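PDB 4H0C: Phospholipase/Carboxylesterase from Dyadobacter fermentans, which probably hydrolyses carboxylic esters, perhaps including palmitoyl thioesters on proteins, as an alpha/beta-hydrolase of the phospholipase/carboxylesterase family. Local coordinates for residues 73-76 / 77-80. Residues are numbered along the deposited sequence; the frame is centred on the assembly and turned at random.
Sequences QNQP and ALDS
The carboxamide of Q75 folds over the start of helix 77-94 and meets D79 twice. Its OE1 accepts the backbone N-H of D79, with Q75 OE1 to D79 N at 2.9 Å. That bond is fairly straight at 157°, and the donor stands somewhat off the carbonyl plane of the amide. Q75 NE2 gives a weak, bent bond to the carboxylate, 3.0 Å from D79 OD1. The two side chains cross at about a right angle, with amide and carboxylate planes 50° apart. A bend at chi2 (-68°) brings the Q75 chain back to the helix, and the paired contacts limit rotation of the amide. Q75, just ahead of the helix, thus gives its amide oxygen to a first-turn N-H and its amide nitrogen to the carboxylate four residues on. The backbone supplies two further acceptors: N74 O accepts from L78 N (2.9 Å) and P76 O from S80 N (3.0 Å). P76 follows a cis peptide bond, which turns the chain sharply between Q75 and the helix. In this alpha/beta-hydrolase fold the turn ends the long loop leading from strand 50-55 into helix 77-94. The buried side is packed by L78 and N74: L78 CB lies 3.4 Å from N74 O. There N74 is held by Y65 and S66 through its side-chain amide, and the A77 methyl touches Y5. Between the two sides a methyl of L78 backs the Q75 amide, CD2 to Q75 NE2 3.8 Å. The Q75-D79 side faces solvent more: D79 is exposed and Q75 partly so, and one of its two bonds is weak; the helix end would probably favour the negative carboxylate. The P76 ring touches M4, and S80 OG is hydrogen-bonded to the backbone N of H7 in the N-terminal segment.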
loop_
_atom_site.group_PDB
_atom_site.type_symbol
_atom_site.label_atom_id
_atom_site.label_comp_id
_atom_site.label_asym_id
_atom_site.label_seq_id
_atom_site.Cartn_x
_atom_site.Cartn_y
_atom_site.Cartn_z
ATOM N N GLN A 73 -6.115 2.911 19.238
ATOM C CA GLN A 73 -5.330 1.799 19.805
ATOM C C GLN A 73 -4.124 1.463 18.945
ATOM O O GLN A 73 -3.190 0.816 19.416
ATOM C CB GLN A 73 -6.205 0.561 20.064
ATOM C CG GLN A 73 -7.201 0.789 21.194
ATOM C CD GLN A 73 -8.241 -0.301 21.285
ATOM O OE1 GLN A 73 -8.173 -1.304 20.578
ATOM N NE2 GLN A 73 -9.229 -0.104 22.169
ATOM N N ASN A 74 -4.142 1.937 17.699
ATOM C CA ASN A 74 -3.035 1.755 16.743
ATOM C C ASN A 74 -2.166 2.976 16.605
ATOM O O ASN A 74 -1.271 3.012 15.750
ATOM C CB ASN A 74 -3.551 1.320 15.364
ATOM C CG ASN A 74 -3.725 -0.195 15.276
ATOM O OD1 ASN A 74 -2.875 -0.950 15.774
ATOM N ND2 ASN A 74 -4.801 -0.650 14.627
ATOM N N GLN A 75 -2.437 3.970 17.449
ATOM C CA GLN A 75 -1.702 5.237 17.450
ATOM C C GLN A 75 -0.816 5.297 18.687
ATOM O O GLN A 75 -1.224 4.810 19.749
ATOM C CB GLN A 75 -2.686 6.408 17.441
ATOM C CG GLN A 75 -3.443 6.566 16.129
ATOM C CD GLN A 75 -2.558 6.997 14.966
ATOM O OE1 GLN A 75 -1.321 6.972 15.050
ATOM N NE2 GLN A 75 -3.190 7.391 13.866
ATOM N N PRO A 76 0.368 5.930 18.588
ATOM C CA PRO A 76 0.930 6.739 17.489
ATOM C C PRO A 76 1.698 5.979 16.399
ATOM O O PRO A 76 2.167 6.610 15.465
ATOM C CB PRO A 76 1.875 7.691 18.231
ATOM C CG PRO A 76 2.376 6.829 19.344
ATOM C CD PRO A 76 1.152 6.106 19.822
ATOM N N ALA A 77 1.792 4.652 16.495
ATOM C CA ALA A 77 2.534 3.846 15.510
ATOM C C ALA A 77 2.031 4.062 14.086
ATOM O O ALA A 77 2.847 4.209 13.149
ATOM C CB ALA A 77 2.474 2.369 15.869
ATOM N N LEU A 78 0.707 4.120 13.924
ATOM C CA LEU A 78 0.118 4.338 12.587
ATOM C C LEU A 78 0.560 5.680 11.981
ATOM O O LEU A 78 1.038 5.710 10.848
ATOM C CB LEU A 78 -1.424 4.212 12.597
ATOM C CG LEU A 78 -2.104 4.556 11.252
ATOM C CD1 LEU A 78 -1.670 3.585 10.158
ATOM C CD2 LEU A 78 -3.633 4.559 11.388
ATOM N N ASP A 79 0.421 6.776 12.745
ATOM C CA ASP A 79 0.860 8.091 12.286
ATOM C C ASP A 79 2.329 8.042 11.935
ATOM O O ASP A 79 2.749 8.626 10.935
ATOM C CB ASP A 79 0.619 9.161 13.345
ATOM C CG ASP A 79 -0.807 9.655 13.360
ATOM O OD1 ASP A 79 -1.545 9.403 12.372
ATOM O OD2 ASP A 79 -1.189 10.312 14.368
ATOM N N SER A 80 3.109 7.326 12.753
ATOM C CA SER A 80 4.537 7.179 12.477
ATOM C C SER A 80 4.759 6.420 11.167
ATOM O O SER A 80 5.645 6.774 10.378
ATOM C CB SER A 80 5.248 6.469 13.629
ATOM O OG SER A 80 6.650 6.622 13.479
#